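Local coordinates for Non-sulfated chondroitin lyase E66 (Autographa californica nucleopolyhedrovirus, PDB 3VSN), which cleaves non-sulfated chondroitin as a lyase of the occlusion-derived virus envelope and may help the virus breach the chondroitin sulfate barrier of the peritrophic matrix in the host midgut, at residues P229-T232 with L237-D240; S241-H246 with G253-S258. All coordinates share one frame; numbering follows the deposited sequence.

Contact 1 (229-232 with 237-240) and contact 2 (241-246 with 253-258) follow one another along the chain, their centres about 12 Å apart, and share a small mixed sheet in which strands 236-238 and 243-245 are neighbours. They meet directly: Leu237 N lies 3.7 Å from Tyr243 CE2, and Tyr230 CE1 lies 3.6 Å from Ser241 OG. Contact 1 joins the outermost strand, 230-231, to 236-238, with the Leu237 side chain about 9 Å from that of the proton donor Tyr254. Contact 2 carries both Tyr254 and the proton acceptor His246; its Asp245 side chain is about 8 Å from that of the transition-state stabiliser Arg300 and about 4 Å from a bound glycerol.

Contact 1. Residues P229-T232 with L237-D240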
ATOM      1  N   PRO A 229     -16.886  -8.793  -0.937  1.00 19.54           N
ATOM      2  CA  PRO A 229     -17.689  -8.471   0.241  1.00 19.51           C
ATOM      3  C   PRO A 229     -16.756  -8.241   1.427  1.00 19.39           C
ATOM      4  O   PRO A 229     -15.631  -8.742   1.423  1.00 19.26           O
ATOM      5  CB  PRO A 229     -18.506  -9.748   0.461  1.00 19.71           C
ATOM      6  CG  PRO A 229     -17.644 -10.840  -0.089  1.00 19.83           C
ATOM      7  CD  PRO A 229     -16.960 -10.228  -1.281  1.00 19.50           C
ATOM      8  N   TYR A 230     -17.200  -7.475   2.417  1.00 19.20           N
ATOM      9  CA  TYR A 230     -16.435  -7.355   3.654  1.00 19.53           C
ATOM     10  C   TYR A 230     -16.373  -8.718   4.338  1.00 19.78           C
ATOM     11  O   TYR A 230     -17.375  -9.436   4.394  1.00 19.14           O
ATOM     12  CB  TYR A 230     -17.055  -6.323   4.597  1.00 19.11           C
ATOM     13  CG  TYR A 230     -17.110  -4.916   4.052  1.00 19.19           C
ATOM     14  CD1 TYR A 230     -15.950  -4.145   3.930  1.00 19.32           C
ATOM     15  CD2 TYR A 230     -18.325  -4.346   3.674  1.00 19.30           C
ATOM     16  CE1 TYR A 230     -16.002  -2.849   3.439  1.00 19.42           C
ATOM     17  CE2 TYR A 230     -18.387  -3.051   3.181  1.00 19.41           C
ATOM     18  CZ  TYR A 230     -17.225  -2.309   3.067  1.00 19.57           C
ATOM     19  OH  TYR A 230     -17.284  -1.026   2.578  1.00 19.96           O
ATOM     20  N   VAL A 231     -15.190  -9.081   4.825  1.00 20.34           N
ATOM     21  CA  VAL A 231     -15.014 -10.311   5.601  1.00 21.32           C
ATOM     22  C   VAL A 231     -14.517  -9.944   6.999  1.00 22.37           C
ATOM     23  O   VAL A 231     -13.970  -8.859   7.194  1.00 22.19           O
ATOM     24  CB  VAL A 231     -14.057 -11.320   4.908  1.00 21.19           C
ATOM     25  CG1 VAL A 231     -14.595 -11.726   3.540  1.00 21.13           C
ATOM     26  CG2 VAL A 231     -12.641 -10.768   4.782  1.00 20.98           C
ATOM     27  N   THR A 232     -14.718 -10.829   7.973  1.00 24.04           N
ATOM     28  CA  THR A 232     -14.248 -10.547   9.336  1.00 25.83           C
ATOM     29  C   THR A 232     -12.887 -11.176   9.642  1.00 26.32           C
ATOM     30  O   THR A 232     -12.153 -10.700  10.512  1.00 27.00           O
ATOM     31  CB  THR A 232     -15.288 -10.914  10.415  1.00 26.46           C
ATOM     32  OG1 THR A 232     -15.879 -12.182  10.106  1.00 27.42           O
ATOM     33  CG2 THR A 232     -16.380  -9.849  10.478  1.00 26.43           C
ATOM     34  N   LEU A 237     -11.308  -8.426   1.695  1.00 17.43           N
ATOM     35  CA  LEU A 237     -11.439  -7.067   2.190  1.00 17.32           C
ATOM     36  C   LEU A 237     -12.018  -7.104   3.594  1.00 16.95           C
ATOM     37  O   LEU A 237     -13.188  -7.437   3.779  1.00 16.95           O
ATOM     38  CB  LEU A 237     -12.347  -6.263   1.259  1.00 17.41           C
ATOM     39  CG  LEU A 237     -12.461  -4.760   1.493  1.00 17.67           C
ATOM     40  CD1 LEU A 237     -11.141  -4.068   1.177  1.00 17.53           C
ATOM     41  CD2 LEU A 237     -13.584  -4.203   0.637  1.00 17.55           C
ATOM     42  N   HIS A 238     -11.199  -6.773   4.588  1.00 16.74           N
ATOM     43  CA  HIS A 238     -11.676  -6.744   5.968  1.00 16.49           C
ATOM     44  C   HIS A 238     -12.637  -5.607   6.189  1.00 16.19           C
ATOM     45  O   HIS A 238     -12.693  -4.676   5.382  1.00 15.76           O
ATOM     46  CB  HIS A 238     -10.508  -6.743   6.952  1.00 16.72           C
ATOM     47  CG  HIS A 238     -10.001  -8.130   7.290  1.00 16.93           C
ATOM     48  ND1 HIS A 238      -9.887  -9.106   6.366  1.00 17.02           N
ATOM     49  CD2 HIS A 238      -9.568  -8.678   8.495  1.00 16.94           C
ATOM     50  CE1 HIS A 238      -9.418 -10.224   6.954  1.00 16.88           C
ATOM     51  NE2 HIS A 238      -9.218  -9.960   8.255  1.00 17.21           N
ATOM     52  N   VAL A 239     -13.410  -5.680   7.274  1.00 16.20           N
ATOM     53  CA  VAL A 239     -14.534  -4.759   7.501  1.00 16.27           C
ATOM     54  C   VAL A 239     -14.156  -3.279   7.501  1.00 16.30           C
ATOM     55  O   VAL A 239     -14.989  -2.430   7.180  1.00 16.73           O
ATOM     56  CB  VAL A 239     -15.328  -5.086   8.794  1.00 16.68           C
ATOM     57  CG1 VAL A 239     -16.020  -6.440   8.681  1.00 17.05           C
ATOM     58  CG2 VAL A 239     -14.436  -5.018  10.029  1.00 16.65           C
ATOM     59  N   ASP A 240     -12.910  -2.975   7.862  1.00 15.66           N
ATOM     60  CA  ASP A 240     -12.429  -1.594   7.877  1.00 15.79           C
ATOM     61  C   ASP A 240     -11.626  -1.235   6.623  1.00 15.93           C
ATOM     62  O   ASP A 240     -10.823  -0.299   6.635  1.00 16.24           O
ATOM     63  CB  ASP A 240     -11.628  -1.297   9.159  1.00 15.20           C
ATOM     64  CG  ASP A 240     -10.440  -2.237   9.359  1.00 15.03           C
ATOM     65  OD1 ASP A 240     -10.198  -3.136   8.520  1.00 14.73           O
ATOM     66  OD2 ASP A 240      -9.735  -2.068  10.376  1.00 14.35           O
TER
HETATM   67  O   HOH W   1     -13.364  -9.455   0.081  1.00 19.53           O
HETATM   68  O   HOH W   2     -12.517  -7.719   9.426  1.00 31.03           O
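Val231 N donates to Leu237 O at 2.8 Å, a fairly straight bond (160° at the hydrogen) that arrives tilted from the carbonyl plane. Two CA-H...O contacts reinforce the pairing: the same Leu237 O receives Tyr230 CA, and Val231 O receives His238 CA at 3.4 Å. Two waters bridge the backbones. One molecule donates to Pro229 O and accepts from Leu237 N; a second donates to Val231 O and accepts from Val239 N, with a weak further bond to Thr232 O. Short strand 230-231 thus runs parallel to 236-238 at one edge of a mixed four-strand sheet, joined to it by a loop of only a few residues, while the far side of 236-238 is taken by antiparallel strand 243-245. Side chains pack around this edge. Tyr230 and Leu237 run alongside each other in the same direction, CE1 of the ring 3.9 Å from Leu237 CD2, and both touch Asn275. The Tyr230 ring also brings its CD1 edge to His238 O, at 3.6 Å and near the ring plane. Beyond it, Val239 CG1, anti to its own carbonyl carbon (chi1 -65°), comes 3.5 Å from Val231 O and meets Thr232 CG2 at 3.9 Å. On the other side of the strand pair, Val231 CG2 packs at the imidazole of His238, and Thr232 C lies over one face of that ring, toward its rim.

Contact 2. Residues S241-H246 with G253-S258; sequences SIYIDH and GYLINS
This is a strand-to-helix packing contact in the helical (alpha/alpha toroid) lyase domain, beside the catalytic centre, where strand 243-245 faces the first turn of helix 253-258; their axes come within 9.0 Å at 107°. Tyr243 carries most of it. With CG anti to the backbone N (chi1 -163°), its ring meets two consecutive helix side chains. Leu255 CG sits over one face in a CH-pi contact, 4.3 Å from the ring centroid, while Leu255 CD1 packs on Tyr243 CB. The Tyr254 ring is nearly parallel to that of Tyr243 (planes at 17°) but offset so that little of one ring lies above the other; Tyr243 OH and CZ do most of the touching, 3.2 and 3.6 Å from Tyr254 CD2. Asp245 OD2 accepts from a water (2.7 Å) that accepts from Tyr254 N, and Asp245 OD1 is met from above the carboxylate plane by His246 N. Asp245 thus links the backbones of the proton acceptor His246, directly, and the proton donor Tyr254, through water; His246 ND1 is hydrogen-bonded to Glu350. Around them, Tyr254 packs on helix 189-205 through Ala189 and Met193, Leu255 touches Leu279 of helix 276-284, and Tyr243 pairs through its backbone with Ala251, next to strand 249-250.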
ATOM      1  N   SER A 241     -11.854  -1.985   5.547  1.00 16.09           N
ATOM      2  CA  SER A 241     -11.237  -1.723   4.242  1.00 16.29           C
ATOM      3  C   SER A 241      -9.705  -1.715   4.250  1.00 15.77           C
ATOM      4  O   SER A 241      -9.068  -0.736   3.853  1.00 15.72           O
ATOM      5  CB  SER A 241     -11.795  -0.443   3.612  1.00 16.64           C
ATOM      6  OG  SER A 241     -13.105  -0.667   3.132  1.00 17.88           O
ATOM      7  N   ILE A 242      -9.134  -2.815   4.725  1.00 15.37           N
ATOM      8  CA  ILE A 242      -7.735  -3.141   4.481  1.00 15.27           C
ATOM      9  C   ILE A 242      -7.742  -4.530   3.849  1.00 15.46           C
ATOM     10  O   ILE A 242      -8.469  -5.416   4.315  1.00 15.44           O
ATOM     11  CB  ILE A 242      -6.895  -3.126   5.781  1.00 14.93           C
ATOM     12  CG1 ILE A 242      -6.776  -1.699   6.343  1.00 14.74           C
ATOM     13  CG2 ILE A 242      -5.513  -3.746   5.568  1.00 14.95           C
ATOM     14  CD1 ILE A 242      -6.074  -0.694   5.448  1.00 14.57           C
ATOM     15  N   TYR A 243      -6.963  -4.715   2.785  1.00 15.48           N
ATOM     16  CA  TYR A 243      -6.938  -6.009   2.116  1.00 15.75           C
ATOM     17  C   TYR A 243      -5.985  -7.000   2.775  1.00 15.73           C
ATOM     18  O   TYR A 243      -4.797  -6.723   2.942  1.00 15.39           O
ATOM     19  CB  TYR A 243      -6.660  -5.914   0.606  1.00 15.87           C
ATOM     20  CG  TYR A 243      -7.069  -7.203  -0.055  1.00 16.15           C
ATOM     21  CD1 TYR A 243      -6.151  -8.240  -0.249  1.00 16.37           C
ATOM     22  CD2 TYR A 243      -8.400  -7.425  -0.407  1.00 16.27           C
ATOM     23  CE1 TYR A 243      -6.547  -9.445  -0.809  1.00 16.67           C
ATOM     24  CE2 TYR A 243      -8.801  -8.623  -0.971  1.00 16.51           C
ATOM     25  CZ  TYR A 243      -7.877  -9.628  -1.168  1.00 16.71           C
ATOM     26  OH  TYR A 243      -8.285 -10.821  -1.720  1.00 17.23           O
ATOM     27  N   ILE A 244      -6.529  -8.159   3.133  1.00 15.90           N
ATOM     28  CA  ILE A 244      -5.769  -9.217   3.787  1.00 16.37           C
ATOM     29  C   ILE A 244      -5.602 -10.402   2.836  1.00 17.11           C
ATOM     30  O   ILE A 244      -6.576 -10.875   2.243  1.00 17.30           O
ATOM     31  CB  ILE A 244      -6.446  -9.655   5.114  1.00 16.24           C
ATOM     32  CG1 ILE A 244      -6.588  -8.460   6.080  1.00 16.13           C
ATOM     33  CG2 ILE A 244      -5.710 -10.824   5.768  1.00 16.09           C
ATOM     34  CD1 ILE A 244      -5.293  -7.768   6.469  1.00 15.91           C
ATOM     35  N   ASP A 245      -4.360 -10.857   2.679  1.00 17.85           N
ATOM     36  CA  ASP A 245      -4.043 -12.018   1.851  1.00 18.60           C
ATOM     37  C   ASP A 245      -3.176 -12.985   2.660  1.00 18.92           C
ATOM     38  O   ASP A 245      -2.678 -12.621   3.729  1.00 18.42           O
ATOM     39  CB  ASP A 245      -3.314 -11.569   0.582  1.00 19.28           C
ATOM     40  CG  ASP A 245      -3.546 -12.500  -0.603  1.00 19.79           C
ATOM     41  OD1 ASP A 245      -4.124 -13.594  -0.436  1.00 19.99           O
ATOM     42  OD2 ASP A 245      -3.139 -12.125  -1.720  1.00 20.52           O
ATOM     43  N   HIS A 246      -3.005 -14.210   2.159  1.00 19.20           N
ATOM     44  CA  HIS A 246      -2.223 -15.243   2.852  1.00 19.60           C
ATOM     45  C   HIS A 246      -2.712 -15.461   4.262  1.00 19.17           C
ATOM     46  O   HIS A 246      -1.923 -15.604   5.201  1.00 19.40           O
ATOM     47  CB  HIS A 246      -0.732 -14.905   2.815  1.00 20.78           C
ATOM     48  CG  HIS A 246      -0.100 -15.077   1.453  1.00 22.20           C
ATOM     49  ND1 HIS A 246       1.232 -15.155   1.279  1.00 22.83           N
ATOM     50  CD2 HIS A 246      -0.670 -15.213   0.185  1.00 22.77           C
ATOM     51  CE1 HIS A 246       1.506 -15.313  -0.030  1.00 23.48           C
ATOM     52  NE2 HIS A 246       0.341 -15.349  -0.698  1.00 23.54           N
ATOM     53  N   GLY A 253      -1.017  -6.496  -3.020  1.00 16.62           N
ATOM     54  CA  GLY A 253      -0.601  -7.061  -4.307  1.00 17.43           C
ATOM     55  C   GLY A 253      -1.732  -7.639  -5.145  1.00 17.82           C
ATOM     56  O   GLY A 253      -1.791  -7.408  -6.354  1.00 17.92           O
ATOM     57  N   TYR A 254      -2.630  -8.385  -4.503  1.00 18.00           N
ATOM     58  CA  TYR A 254      -3.790  -8.977  -5.177  1.00 18.20           C
ATOM     59  C   TYR A 254      -4.689  -7.921  -5.820  1.00 18.23           C
ATOM     60  O   TYR A 254      -5.133  -8.083  -6.962  1.00 18.35           O
ATOM     61  CB  TYR A 254      -4.600  -9.829  -4.193  1.00 18.46           C
ATOM     62  CG  TYR A 254      -5.748 -10.613  -4.804  1.00 18.64           C
ATOM     63  CD1 TYR A 254      -5.513 -11.741  -5.591  1.00 18.85           C
ATOM     64  CD2 TYR A 254      -7.070 -10.240  -4.573  1.00 18.87           C
ATOM     65  CE1 TYR A 254      -6.563 -12.464  -6.141  1.00 19.17           C
ATOM     66  CE2 TYR A 254      -8.128 -10.962  -5.113  1.00 19.01           C
ATOM     67  CZ  TYR A 254      -7.869 -12.072  -5.894  1.00 19.20           C
ATOM     68  OH  TYR A 254      -8.920 -12.789  -6.435  1.00 19.55           O
ATOM     69  N   LEU A 255      -4.955  -6.845  -5.084  1.00 17.96           N
ATOM     70  CA  LEU A 255      -5.761  -5.741  -5.597  1.00 17.96           C
ATOM     71  C   LEU A 255      -5.030  -4.948  -6.672  1.00 17.91           C
ATOM     72  O   LEU A 255      -5.619  -4.620  -7.700  1.00 18.06           O
ATOM     73  CB  LEU A 255      -6.206  -4.801  -4.469  1.00 17.82           C
ATOM     74  CG  LEU A 255      -7.266  -5.280  -3.476  1.00 17.99           C
ATOM     75  CD1 LEU A 255      -7.663  -4.128  -2.562  1.00 17.81           C
ATOM     76  CD2 LEU A 255      -8.491  -5.841  -4.182  1.00 17.97           C
ATOM     77  N   ILE A 256      -3.755  -4.642  -6.430  1.00 18.01           N
ATOM     78  CA  ILE A 256      -2.952  -3.847  -7.366  1.00 18.37           C
ATOM     79  C   ILE A 256      -2.851  -4.505  -8.747  1.00 18.74           C
ATOM     80  O   ILE A 256      -2.994  -3.829  -9.773  1.00 18.37           O
ATOM     81  CB  ILE A 256      -1.545  -3.529  -6.800  1.00 18.61           C
ATOM     82  CG1 ILE A 256      -1.647  -2.527  -5.640  1.00 18.65           C
ATOM     83  CG2 ILE A 256      -0.625  -2.974  -7.885  1.00 18.84           C
ATOM     84  CD1 ILE A 256      -0.383  -2.404  -4.807  1.00 18.83           C
ATOM     85  N   ASN A 257      -2.630  -5.820  -8.764  1.00 19.22           N
ATOM     86  CA  ASN A 257      -2.412  -6.560 -10.012  1.00 19.97           C
ATOM     87  C   ASN A 257      -3.619  -6.645 -10.939  1.00 19.38           C
ATOM     88  O   ASN A 257      -3.461  -6.685 -12.160  1.00 19.43           O
ATOM     89  CB  ASN A 257      -1.912  -7.976  -9.715  1.00 21.46           C
ATOM     90  CG  ASN A 257      -0.407  -8.065  -9.691  1.00 23.39           C
ATOM     91  OD1 ASN A 257       0.258  -7.891 -10.716  1.00 24.60           O
ATOM     92  ND2 ASN A 257       0.149  -8.339  -8.515  1.00 24.51           N
ATOM     93  N   SER A 258      -4.814  -6.670 -10.358  1.00 18.91           N
ATOM     94  CA  SER A 258      -6.015  -6.849 -11.168  0.50 18.47           C
ATOM     95  C   SER A 258      -6.970  -5.658 -11.126  1.00 18.15           C
ATOM     96  O   SER A 258      -8.023  -5.681 -11.768  1.00 17.88           O
ATOM     97  CB  SER A 258      -6.725  -8.157 -10.801  0.50 18.60           C
ATOM     98  OG  SER A 258      -5.966  -9.277 -11.239  0.50 18.40           O
TER
HETATM   99  O   HOH W   3      -2.261  -9.553  -1.850  1.00 20.41           O